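Local coordinates for protein alpha-L-rhamnosidase (Aspergillus terreus, PDB 6GSZ) that probably hydrolyses the terminal, non-reducing alpha-L-rhamnose units of alpha-L-rhamnosides, at residues 266-272 against 376-382; 339-345 against 385-391; 38-43 against 55-61; 1-5 against 91-95. All blocks are in the same frame, centred on the assembly; numbering follows the deposited sequence.

In the fold
From the N terminus, contact 4 ties residues 1-5 to the loop at 91-95, drawing in most of the immunoglobulin-like domain. Contact 3, a hairpin of that domain, lies wholly within this span, and Trp-95 packs against Glu-42. Far along the chain, contacts 1 and 2 cross: 266-272 pairs with 376-382, and 339-345 with 385-391. Contact 2 lies about 47 Å from contact 4, and contact 1 about 57 Å from contact 3, centre to centre. Contact 1 joins the family regions of the N-terminal and concanavalin-like domains; contact 2 stays in the latter, and Gln-387 and Trp-389 pack onto contact 1.

Contact 1. Residues 266-272 against 376-382; sequences GEEYDSR and TDHFTLS. With CA (calcium ion), chain O.
Glu-268, Tyr-269 and Asp-270 pair in parallel with His-378, Phe-379 and Thr-380, so that a strand from the family region of the N-terminal domain runs beside one from the concanavalin-like region. The strand axes come within 4.7 Å. Backbone bonds link His-378 N to Glu-267 O, Tyr-269 N to His-378 O and Thr-380 N to Tyr-269 O.

Polar groups extend this pairing at both ends. At one, Glu-267 N donates to Asp-377 OD1 (2.8 Å), while OD2 of the same aspartate is held by His-396. At the other, Thr-380 O is gripped twice by Ser-271, through its backbone N at 3.0 Å and its side-chain OG at 2.6 Å. A chi1 of 68° sets OG between the serine's backbone N and carbonyl carbon, from where it donates to Thr-380 O and also meets Gln-387.

Among the aromatics, Tyr-269 and Phe-379 lie side by side and point the same way, their planes only 8° apart. They meet rim to rim, with Tyr-269 CD1 3.5 Å from Phe-379 CE1, and Trp-389 packs against both.

Charged groups gather on the face carrying Glu-268 and Asp-270. Arg-272 grips Asp-270 side-on, NE to OD1 and NH2 to OD2, and Thr-380 CG2 lies over one face of the guanidinium, 3.7 Å from Arg-272 NE. Along that face, the extended Glu-268 chelates a calcium ion through OE1 (2.4 Å) and OE2 (2.3 Å), with two waters completing the modelled contacts. The metal and the arginine probably offset much of the acidic charge on this face, while aromatic packing covers the other.

Contact 2. Residues 339-345 against 385-391; sequences WLRIRVK and GVQEWEP
Ile-342 and Val-344 face Trp-389 and Gln-387 as hydrogen-bonded pairs of an antiparallel arrangement, with Arg-343 and Glu-388 as the non-hydrogen-bonded pair between them. The strand directions differ by 172° and the axes approach to 4.8 Å. This is the edge of a four-stranded antiparallel sheet in the concanavalin-like domain, where 387-389 is outermost and 417-424 flanks 339-344 on its other side. Four backbone bonds join the two, the shortest from Gln-387 N to Val-344 O at 2.7 Å.

On the face carrying Ile-342 and Trp-389, Ile-342 CD1 reaches the indole obliquely, 3.8 Å from Trp-389 CE3. Gln-387 and Trp-389 continue from this face toward strand 376-380, joining the two sheets of the domain. On the opposite face, Arg-343 NE and Glu-388 OE2 form a salt bridge, though a second conformer of each side chain leaves it doubtful.

Past the last pair, a chi1 of 53° sets Trp-339 CG between its backbone N and carbonyl carbon, turning the indole to Glu-390 and Pro-391. Pro-391 packs obliquely, its CG 3.5 Å from Trp-339 CB. Nearby, the buried Leu-340 O finds no hydrogen-bond partner. Glu-390 crosses Trp-339 at about a right angle, and Arg-311 holds Glu-390 OE2. Glu-390 OE1 lies near the indole plane and accepts a hydrogen bond from Trp-339 NE1 at 2.9 Å, nearly straight (167°) and meeting the oxygen from above the carboxylate plane.

Contact 3. Residues 38-43 against 55-61; sequences QRAYEI and FRSESSD. With CA (calcium ion), chain I.
Gln-38 NE2 donates one N-H to each of the backbone oxygens of Ser-59 and Asp-61, both 2.9 Å away. Both carbonyls are approached from above their planes. The fully extended glutamine, CG anti to the backbone N (chi1 -180°), carries its amide across to them, while OE1 accepts from Trp-27, also bonds Ser-84 and thereby fixes the amide's rotation. The chain at 59-61 is further shaped by an ST turn, Asp-61 N bonding Ser-59 OG. At the end of this turn, Asp-61 chelates a calcium ion with OD1 (2.5 Å) and OD2 (2.4 Å); Val-63 O and four waters complete the site.

The rest is an antiparallel hairpin with Tyr-41 opposite Ser-57 and Ile-43 opposite Phe-55 as hydrogen-bonded pairs. Ser-57 CB sits over one face of the Tyr-41 ring in a CH-pi contact, 3.7 Å from its centroid. A chi1 of 62° swings the phenol across beneath that carbon. On the other face of the sheet, Ala-40 CB lies over the guanidinium of Arg-56, whose NH1 makes a long, weak hydrogen bond, part of a salt bridge, to Glu-42 OE2 (3.3 Å) at the guanidinium edge; Arg-83 holds Glu-42 OE1.

Strand 53-58 is outermost in its sheet within the immunoglobulin-like domain. Strand 38-46 lies between it and strand 78-86, against which Arg-39 and Ala-40 both face Phe-85 in a classic beta bulge.

Contact 4. Residues 1-5 against 91-95; sequences ALSIS and HDTPW
Leu-2 and Thr-93 meet in a small, water-bridged contact between the chain's first residues and the loop joining strands 78-86 and 99-103 of the immunoglobulin-like domain. No direct hydrogen bond crosses it. Two waters stand in: one donates to Leu-2 O (2.7 Å) and to Asp-92 O (2.8 Å), and the other accepts from Ile-4 N (2.9 Å) while donating to Pro-94 O (2.8 Å). Leu-2 O, Ile-4 N, Asp-92 O and Pro-94 O thus each have a water partner, and the segments, 39° apart in direction, never pair as strands.

Leu-2 and Thr-93 carry the direct packing. Their side chains cross obliquely, Thr-93 CG2 lying 3.8 Å from Leu-2 CG. The threonine's chi1 of 76° turns OG1 to the Ile-4 side, where Ile-4 CD1 lies 3.8 Å from Thr-93 OG1. That hydroxyl also donates to Pro-94 O and accepts from Ser-84 N, linking the loop to strand 78-86. Pro-94 CD adds a contact of 3.6 Å with Leu-2 O.

Strand 3-9 pairs with 25-30 in a two-stranded sheet, and the loop bonds back to strand 78-86 of the five-stranded one. The contact bridges the two sheets, with Ile-4 packed on Trp-27 and Val-82 between them.

Contact 1. Residues 266-272 against 376-382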
# COMPACT_ATOMS: atom_id res chain seq x y z
N GLY A 266 -9.51 19.02 -7.13
CA GLY A 266 -8.29 19.53 -7.70
C GLY A 266 -7.87 20.86 -7.07
O GLY A 266 -8.34 21.26 -6.02
N GLU A 267 -6.96 21.52 -7.76
CA GLU A 267 -6.29 22.72 -7.24
C GLU A 267 -6.46 23.89 -8.23
O GLU A 267 -6.22 23.72 -9.44
CB GLU A 267 -4.79 22.48 -7.05
CG GLU A 267 -4.05 23.74 -6.63
CD GLU A 267 -2.67 23.52 -6.03
OE1 GLU A 267 -2.56 22.60 -5.15
OE2 GLU A 267 -1.71 24.18 -6.52
N GLU A 268 -6.84 25.06 -7.68
CA GLU A 268 -6.85 26.36 -8.38
C GLU A 268 -5.68 27.17 -7.80
O GLU A 268 -5.64 27.42 -6.58
CB GLU A 268 -8.18 27.07 -8.22
CG GLU A 268 -8.15 28.45 -8.84
CD GLU A 268 -9.45 29.24 -8.79
OE1 GLU A 268 -10.50 28.70 -8.44
OE2 GLU A 268 -9.39 30.44 -9.14
N TYR A 269 -4.73 27.52 -8.67
CA TYR A 269 -3.53 28.25 -8.29
C TYR A 269 -3.47 29.53 -9.12
O TYR A 269 -3.47 29.46 -10.34
CB TYR A 269 -2.31 27.36 -8.57
CG TYR A 269 -0.99 27.89 -8.10
CD1 TYR A 269 -0.24 28.74 -8.90
CD2 TYR A 269 -0.47 27.53 -6.88
CE1 TYR A 269 1.01 29.21 -8.49
CE2 TYR A 269 0.77 27.99 -6.46
CZ TYR A 269 1.52 28.84 -7.25
OH TYR A 269 2.72 29.30 -6.81
N ASP A 270 -3.29 30.65 -8.43
CA ASP A 270 -3.17 31.97 -9.09
C ASP A 270 -1.75 32.47 -8.85
O ASP A 270 -1.48 33.02 -7.78
CB ASP A 270 -4.23 32.96 -8.64
CG ASP A 270 -4.20 34.27 -9.41
OD1 ASP A 270 -3.22 34.49 -10.18
OD2 ASP A 270 -5.18 35.05 -9.21
N SER A 271 -0.87 32.30 -9.84
CA SER A 271 0.54 32.62 -9.64
C SER A 271 0.78 34.14 -9.45
O SER A 271 1.84 34.54 -8.98
CB SER A 271 1.40 32.09 -10.78
OG SER A 271 1.15 32.78 -12.01
N ARG A 272 -0.21 34.96 -9.80
CA ARG A 272 -0.12 36.38 -9.58
C ARG A 272 -0.06 36.72 -8.09
O ARG A 272 0.37 37.82 -7.70
CB ARG A 272 -1.30 37.13 -10.23
CG ARG A 272 -1.33 36.99 -11.75
CD ARG A 272 -2.60 37.53 -12.33
NE ARG A 272 -3.78 36.81 -11.86
CZ ARG A 272 -5.03 37.08 -12.18
NH1 ARG A 272 -5.31 38.12 -12.98
NH2 ARG A 272 -6.00 36.37 -11.65
N THR A 376 -9.83 18.41 -11.64
CA THR A 376 -9.54 19.53 -12.53
C THR A 376 -8.67 20.55 -11.80
O THR A 376 -9.05 21.03 -10.73
CB THR A 376 -10.84 20.15 -13.03
OG1 THR A 376 -11.56 19.19 -13.80
CG2 THR A 376 -10.63 21.39 -13.87
N ASP A 377 -7.52 20.86 -12.42
CA ASP A 377 -6.64 21.87 -11.90
C ASP A 377 -6.68 23.10 -12.81
O ASP A 377 -6.81 22.97 -14.02
CB ASP A 377 -5.22 21.34 -11.76
CG ASP A 377 -5.11 20.14 -10.85
OD1 ASP A 377 -5.94 20.02 -9.88
OD2 ASP A 377 -4.20 19.33 -11.11
N HIS A 378 -6.56 24.28 -12.20
CA HIS A 378 -6.50 25.54 -12.91
C HIS A 378 -5.21 26.25 -12.51
O HIS A 378 -4.98 26.41 -11.30
CB HIS A 378 -7.68 26.45 -12.58
CG HIS A 378 -9.00 25.99 -13.10
ND1 HIS A 378 -9.77 25.07 -12.44
CD2 HIS A 378 -9.69 26.36 -14.20
CE1 HIS A 378 -10.91 24.90 -13.10
NE2 HIS A 378 -10.89 25.68 -14.19
N PHE A 379 -4.46 26.73 -13.50
CA PHE A 379 -3.25 27.47 -13.23
C PHE A 379 -3.34 28.81 -13.95
O PHE A 379 -3.40 28.83 -15.18
CB PHE A 379 -2.01 26.69 -13.68
CG PHE A 379 -0.71 27.41 -13.48
CD1 PHE A 379 -0.05 27.37 -12.26
CD2 PHE A 379 -0.17 28.18 -14.49
CE1 PHE A 379 1.12 28.06 -12.05
CE2 PHE A 379 1.01 28.86 -14.30
CZ PHE A 379 1.65 28.81 -13.08
N THR A 380 -3.32 29.89 -13.17
CA THR A 380 -3.34 31.23 -13.78
C THR A 380 -1.90 31.74 -13.86
O THR A 380 -1.17 31.84 -12.83
CB THR A 380 -4.25 32.20 -13.06
OG1 THR A 380 -5.57 31.66 -13.08
CG2 THR A 380 -4.21 33.59 -13.69
N LEU A 381 -1.50 32.08 -15.09
CA LEU A 381 -0.14 32.52 -15.44
C LEU A 381 0.10 33.95 -14.94
O LEU A 381 -0.85 34.75 -14.77
CB LEU A 381 -0.00 32.50 -16.97
CG LEU A 381 -0.03 31.10 -17.59
CD1 LEU A 381 -0.72 31.12 -18.95
CD2 LEU A 381 1.37 30.55 -17.68
N SER A 382 1.37 34.29 -14.75
CA SER A 382 1.77 35.62 -14.26
C SER A 382 2.40 36.48 -15.36
O SER A 382 2.55 37.68 -15.14
CB SER A 382 2.74 35.51 -13.13
OG SER A 382 3.99 35.04 -13.61
CA CA O . -11.70 30.51 -9.45
O HOH W 1 -6.32 29.71 -11.45
O HOH W 2 -13.49 31.76 -10.45
O HOH W 3 -11.63 31.81 -7.55

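Contact 2. Residues 339-345 against 385-391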
# COMPACT_ATOMS: atom_id res chain seq x y z
N TRP A 339 0.05 13.61 -10.49
CA TRP A 339 -0.35 14.93 -10.98
C TRP A 339 0.61 15.34 -12.10
O TRP A 339 1.55 14.62 -12.42
CB TRP A 339 -0.38 15.95 -9.86
CG TRP A 339 0.85 16.06 -9.03
CD1 TRP A 339 2.07 16.56 -9.36
CD2 TRP A 339 0.96 15.62 -7.67
NE1 TRP A 339 2.93 16.50 -8.31
CE2 TRP A 339 2.28 15.93 -7.25
CE3 TRP A 339 0.09 15.02 -6.76
CZ2 TRP A 339 2.70 15.73 -5.95
CZ3 TRP A 339 0.52 14.81 -5.47
CH2 TRP A 339 1.79 15.17 -5.09
N LEU A 340 0.38 16.52 -12.66
CA LEU A 340 1.27 17.08 -13.69
C LEU A 340 2.31 18.03 -13.10
O LEU A 340 2.10 18.63 -12.07
CB LEU A 340 0.45 17.88 -14.70
CG LEU A 340 -0.60 17.09 -15.47
CD1 LEU A 340 -1.38 18.02 -16.38
CD2 LEU A 340 0.05 15.94 -16.24
N ARG A 341 3.43 18.13 -13.80
CA ARG A 341 4.41 19.21 -13.64
C ARG A 341 4.48 19.95 -14.97
O ARG A 341 4.63 19.33 -16.02
CB ARG A 341 5.81 18.66 -13.30
CG ARG A 341 6.87 19.76 -13.16
CD ARG A 341 8.28 19.25 -12.97
NE ARG A 341 8.82 18.72 -14.21
CZ ARG A 341 9.88 17.90 -14.31
NH1 ARG A 341 10.31 17.51 -15.50
NH2 ARG A 341 10.49 17.47 -13.22
N ILE A 342 4.31 21.28 -14.91
CA ILE A 342 4.30 22.10 -16.12
C ILE A 342 5.45 23.09 -16.03
O ILE A 342 5.86 23.47 -14.92
CB ILE A 342 2.94 22.81 -16.34
CG1 ILE A 342 2.65 23.89 -15.29
CG2 ILE A 342 1.84 21.78 -16.48
CD1 ILE A 342 1.31 24.59 -15.45
N ARG A 343 5.98 23.45 -17.21
CA ARG A 343 6.95 24.49 -17.36
C ARG A 343 6.49 25.34 -18.54
O ARG A 343 6.49 24.87 -19.68
CB ARG A 343 8.33 23.87 -17.60
CG ARG A 343 8.86 23.10 -16.40
CD ARG A 343 10.02 22.16 -16.64
NE ARG A 343 10.55 21.60 -15.39
CZ ARG A 343 11.64 20.84 -15.32
NH1 ARG A 343 12.20 20.40 -16.43
NH2 ARG A 343 12.18 20.55 -14.15
N VAL A 344 6.05 26.57 -18.25
CA VAL A 344 5.24 27.27 -19.21
C VAL A 344 5.39 28.78 -19.00
O VAL A 344 5.49 29.24 -17.88
CB VAL A 344 3.77 26.83 -19.09
CG1 VAL A 344 3.20 27.12 -17.70
CG2 VAL A 344 2.90 27.45 -20.18
N LYS A 345 5.34 29.53 -20.11
CA LYS A 345 5.27 30.99 -20.10
C LYS A 345 4.00 31.41 -20.85
O LYS A 345 3.65 30.86 -21.88
CB LYS A 345 6.50 31.62 -20.77
CG LYS A 345 6.37 33.13 -20.96
CD LYS A 345 7.67 33.84 -21.21
CE LYS A 345 7.51 35.34 -21.02
NZ LYS A 345 8.59 36.10 -21.66
N GLY A 385 7.82 35.41 -17.10
CA GLY A 385 8.76 34.44 -17.58
C GLY A 385 8.22 33.02 -17.47
O GLY A 385 7.02 32.81 -17.31
N VAL A 386 9.15 32.07 -17.57
CA VAL A 386 8.80 30.67 -17.56
C VAL A 386 8.48 30.26 -16.12
O VAL A 386 9.25 30.49 -15.21
CB VAL A 386 9.95 29.82 -18.11
CG1 VAL A 386 9.63 28.33 -17.99
CG2 VAL A 386 10.23 30.20 -19.55
N GLN A 387 7.33 29.64 -15.93
CA GLN A 387 6.88 29.24 -14.59
C GLN A 387 6.87 27.71 -14.51
O GLN A 387 6.60 27.07 -15.48
CB GLN A 387 5.48 29.80 -14.34
CG GLN A 387 5.41 31.32 -14.47
CD GLN A 387 4.01 31.83 -14.23
OE1 GLN A 387 3.31 32.20 -15.18
NE2 GLN A 387 3.60 31.83 -12.96
N GLU A 388 7.20 27.17 -13.33
CA GLU A 388 7.08 25.76 -13.08
C GLU A 388 6.06 25.54 -11.96
O GLU A 388 6.07 26.26 -10.95
CB GLU A 388 8.43 25.16 -12.70
CG GLU A 388 9.41 25.22 -13.83
CD GLU A 388 10.70 24.49 -13.57
OE1 GLU A 388 11.04 24.29 -12.39
OE2 GLU A 388 11.35 24.10 -14.54
N TRP A 389 5.20 24.54 -12.14
CA TRP A 389 4.13 24.28 -11.17
C TRP A 389 3.83 22.80 -11.11
O TRP A 389 3.78 22.11 -12.13
CB TRP A 389 2.89 25.11 -11.50
CG TRP A 389 1.66 24.80 -10.71
CD1 TRP A 389 1.31 25.34 -9.50
CD2 TRP A 389 0.61 23.88 -11.05
NE1 TRP A 389 0.10 24.84 -9.09
CE2 TRP A 389 -0.34 23.93 -10.01
CE3 TRP A 389 0.42 22.98 -12.10
CZ2 TRP A 389 -1.50 23.16 -10.04
CZ3 TRP A 389 -0.73 22.21 -12.12
CH2 TRP A 389 -1.67 22.30 -11.10
N GLU A 390 3.52 22.39 -9.88
CA GLU A 390 2.84 21.15 -9.57
C GLU A 390 1.82 21.50 -8.48
O GLU A 390 2.11 22.38 -7.65
CB GLU A 390 3.76 20.07 -8.99
CG GLU A 390 4.78 19.53 -9.97
CD GLU A 390 5.78 18.53 -9.41
OE1 GLU A 390 5.48 17.80 -8.41
OE2 GLU A 390 6.87 18.46 -10.00
N PRO A 391 0.66 20.82 -8.44
CA PRO A 391 -0.27 21.05 -7.33
C PRO A 391 0.34 20.55 -6.02
O PRO A 391 1.26 19.70 -6.03
CB PRO A 391 -1.52 20.28 -7.73
CG PRO A 391 -0.98 19.17 -8.63
CD PRO A 391 0.22 19.76 -9.36

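Contact 3. Residues 38-43 against 55-61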
# COMPACT_ATOMS: atom_id res chain seq x y z
N GLN A 38 23.96 -18.71 9.03
CA GLN A 38 24.64 -17.92 10.04
C GLN A 38 24.74 -18.69 11.37
O GLN A 38 23.77 -19.32 11.79
CB GLN A 38 23.79 -16.65 10.25
CG GLN A 38 24.37 -15.68 11.29
CD GLN A 38 23.48 -14.49 11.45
OE1 GLN A 38 23.51 -13.57 10.62
NE2 GLN A 38 22.72 -14.50 12.55
N ARG A 39 25.90 -18.60 12.04
CA ARG A 39 26.00 -19.08 13.40
C ARG A 39 26.07 -17.96 14.44
O ARG A 39 25.73 -18.20 15.60
CB ARG A 39 27.16 -20.05 13.58
CG ARG A 39 28.53 -19.44 13.39
CD ARG A 39 29.63 -20.44 13.76
NE ARG A 39 29.37 -21.11 15.03
CZ ARG A 39 28.96 -22.38 15.20
NH1 ARG A 39 28.82 -23.22 14.17
NH2 ARG A 39 28.69 -22.80 16.42
N ALA A 40 26.48 -16.74 14.03
CA ALA A 40 26.66 -15.67 15.01
C ALA A 40 26.66 -14.35 14.27
O ALA A 40 26.82 -14.31 13.05
CB ALA A 40 27.95 -15.82 15.78
N TYR A 41 26.47 -13.28 15.02
CA TYR A 41 26.57 -11.92 14.48
C TYR A 41 27.20 -11.02 15.53
O TYR A 41 27.19 -11.29 16.72
CB TYR A 41 25.21 -11.40 14.01
CG TYR A 41 24.16 -11.27 15.08
CD1 TYR A 41 24.11 -10.15 15.90
CD2 TYR A 41 23.13 -12.20 15.20
CE1 TYR A 41 23.11 -9.98 16.84
CE2 TYR A 41 22.12 -12.03 16.12
CZ TYR A 41 22.07 -10.89 16.91
OH TYR A 41 21.04 -10.75 17.83
N GLU A 42 27.69 -9.89 15.02
CA GLU A 42 28.16 -8.78 15.83
C GLU A 42 27.44 -7.51 15.36
O GLU A 42 27.37 -7.25 14.17
CB GLU A 42 29.68 -8.62 15.75
CG GLU A 42 30.40 -9.68 16.55
CD GLU A 42 31.91 -9.59 16.51
OE1 GLU A 42 32.43 -8.80 15.72
OE2 GLU A 42 32.56 -10.39 17.23
N ILE A 43 26.94 -6.77 16.33
CA ILE A 43 26.35 -5.43 16.09
C ILE A 43 27.23 -4.41 16.81
O ILE A 43 27.41 -4.48 18.02
CB ILE A 43 24.90 -5.33 16.57
CG1 ILE A 43 24.00 -6.38 15.92
CG2 ILE A 43 24.39 -3.91 16.30
CD1 ILE A 43 22.56 -6.42 16.40
N PHE A 55 28.53 -5.93 20.26
CA PHE A 55 27.74 -6.95 20.93
C PHE A 55 27.69 -8.19 20.04
O PHE A 55 27.24 -8.15 18.89
CB PHE A 55 26.31 -6.44 21.13
CG PHE A 55 26.26 -5.20 21.97
CD1 PHE A 55 26.27 -5.27 23.36
CD2 PHE A 55 26.20 -3.94 21.38
CE1 PHE A 55 26.23 -4.13 24.14
CE2 PHE A 55 26.16 -2.80 22.16
CZ PHE A 55 26.15 -2.89 23.53
N ARG A 56 28.18 -9.31 20.57
CA ARG A 56 28.17 -10.60 19.82
C ARG A 56 27.04 -11.48 20.34
O ARG A 56 26.82 -11.59 21.55
CB ARG A 56 29.50 -11.35 20.00
CG ARG A 56 29.58 -12.62 19.15
CD ARG A 56 30.93 -13.32 19.06
NE ARG A 56 30.86 -14.48 18.17
CZ ARG A 56 31.54 -14.64 17.03
NH1 ARG A 56 32.23 -13.63 16.52
NH2 ARG A 56 31.58 -15.82 16.43
N SER A 57 26.35 -12.11 19.40
CA SER A 57 25.30 -13.10 19.68
C SER A 57 25.63 -14.38 18.93
O SER A 57 25.85 -14.33 17.74
CB SER A 57 23.95 -12.62 19.22
OG SER A 57 23.48 -11.53 19.99
N GLU A 58 25.57 -15.50 19.64
CA GLU A 58 25.45 -16.84 19.03
C GLU A 58 23.99 -17.01 18.65
O GLU A 58 23.14 -17.03 19.55
CB GLU A 58 25.89 -17.90 20.02
CG GLU A 58 26.09 -19.25 19.42
CD GLU A 58 27.30 -19.42 18.52
OE1 GLU A 58 28.21 -18.51 18.50
OE2 GLU A 58 27.35 -20.53 17.87
N SER A 59 23.72 -16.94 17.35
CA SER A 59 22.37 -16.91 16.83
C SER A 59 22.40 -17.09 15.33
O SER A 59 23.23 -16.45 14.66
CB SER A 59 21.71 -15.59 17.14
OG SER A 59 20.42 -15.52 16.55
N SER A 60 21.45 -17.87 14.80
CA SER A 60 21.27 -17.93 13.36
C SER A 60 20.30 -16.86 12.86
O SER A 60 20.11 -16.77 11.68
CB SER A 60 20.76 -19.27 12.94
OG SER A 60 19.40 -19.42 13.30
N ASP A 61 19.71 -16.07 13.75
CA ASP A 61 18.66 -15.11 13.33
C ASP A 61 19.28 -13.85 12.72
O ASP A 61 20.21 -13.25 13.29
CB ASP A 61 17.79 -14.74 14.51
CG ASP A 61 16.42 -14.18 14.18
OD1 ASP A 61 16.03 -14.14 13.02
OD2 ASP A 61 15.72 -13.85 15.10
CA CA I . 13.78 -13.40 13.70
O HOH W 4 24.74 -20.47 16.53
O HOH W 5 30.44 -18.58 16.99
O HOH W 6 20.60 -12.66 19.82
O HOH W 7 13.11 -12.26 15.75
O HOH W 8 11.56 -12.65 13.00
O HOH W 9 13.39 -14.71 11.73
O HOH W 10 12.88 -15.42 14.66

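Contact 4. Residues 1-5 against 91-95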
# COMPACT_ATOMS: atom_id res chain seq x y z
N ALA A 1 31.33 -13.18 -2.71
CA ALA A 1 30.58 -14.40 -2.37
C ALA A 1 29.56 -14.09 -1.27
O ALA A 1 28.50 -14.72 -1.30
CB ALA A 1 31.50 -15.55 -1.98
N LEU A 2 29.85 -13.17 -0.31
CA LEU A 2 28.86 -12.89 0.74
C LEU A 2 29.08 -11.54 1.42
O LEU A 2 30.13 -11.27 2.01
CB LEU A 2 28.91 -13.97 1.80
CG LEU A 2 27.86 -13.83 2.90
CD1 LEU A 2 26.46 -13.96 2.33
CD2 LEU A 2 28.11 -14.84 3.99
N SER A 3 28.02 -10.72 1.44
CA SER A 3 28.04 -9.45 2.15
C SER A 3 26.65 -9.13 2.70
O SER A 3 25.64 -9.73 2.30
CB SER A 3 28.51 -8.31 1.27
OG SER A 3 27.59 -8.05 0.22
N ILE A 4 26.62 -8.12 3.57
CA ILE A 4 25.36 -7.55 4.05
C ILE A 4 24.99 -6.35 3.17
O ILE A 4 25.79 -5.42 3.06
CB ILE A 4 25.43 -7.17 5.54
CG1 ILE A 4 25.50 -8.44 6.40
CG2 ILE A 4 24.25 -6.29 5.94
CD1 ILE A 4 25.81 -8.21 7.86
N SER A 5 23.80 -6.41 2.56
CA SER A 5 23.36 -5.40 1.61
C SER A 5 22.52 -4.31 2.26
O SER A 5 22.40 -3.25 1.67
CB SER A 5 22.59 -6.01 0.49
OG SER A 5 21.51 -6.77 0.96
N HIS A 91 32.95 -18.82 5.72
CA HIS A 91 32.50 -17.59 5.04
C HIS A 91 31.82 -16.64 6.04
O HIS A 91 30.72 -16.93 6.54
CB HIS A 91 31.53 -17.88 3.90
CG HIS A 91 32.09 -18.65 2.76
ND1 HIS A 91 31.93 -20.03 2.66
CD2 HIS A 91 32.74 -18.25 1.66
CE1 HIS A 91 32.50 -20.45 1.55
NE2 HIS A 91 33.01 -19.37 0.90
N ASP A 92 32.48 -15.52 6.34
CA ASP A 92 31.95 -14.44 7.18
C ASP A 92 31.81 -13.18 6.33
O ASP A 92 32.53 -13.02 5.33
CB ASP A 92 32.90 -14.12 8.34
CG ASP A 92 33.24 -15.31 9.23
OD1 ASP A 92 32.37 -16.19 9.35
OD2 ASP A 92 34.35 -15.33 9.78
N THR A 93 30.86 -12.30 6.68
CA THR A 93 30.71 -11.04 5.97
C THR A 93 31.72 -10.02 6.48
O THR A 93 32.11 -10.03 7.65
CB THR A 93 29.30 -10.45 6.10
OG1 THR A 93 29.15 -9.87 7.40
CG2 THR A 93 28.22 -11.47 5.80
N PRO A 94 32.13 -9.07 5.61
CA PRO A 94 32.69 -7.82 6.11
C PRO A 94 31.65 -7.08 6.96
O PRO A 94 30.45 -7.38 6.92
CB PRO A 94 32.98 -7.01 4.84
CG PRO A 94 32.94 -8.00 3.69
CD PRO A 94 32.00 -9.09 4.15
N TRP A 95 32.10 -6.07 7.70
CA TRP A 95 31.17 -5.14 8.31
C TRP A 95 30.31 -4.49 7.24
O TRP A 95 30.80 -4.12 6.16
CB TRP A 95 31.91 -4.04 9.08
CG TRP A 95 32.51 -4.47 10.37
CD1 TRP A 95 33.84 -4.62 10.64
CD2 TRP A 95 31.82 -4.70 11.61
NE1 TRP A 95 34.01 -4.97 11.96
CE2 TRP A 95 32.79 -5.02 12.57
CE3 TRP A 95 30.48 -4.70 11.99
CZ2 TRP A 95 32.45 -5.34 13.89
CZ3 TRP A 95 30.15 -4.99 13.29
CH2 TRP A 95 31.12 -5.30 14.24
O HOH W 11 32.39 -12.69 2.57
O HOH W 12 29.02 -6.92 4.55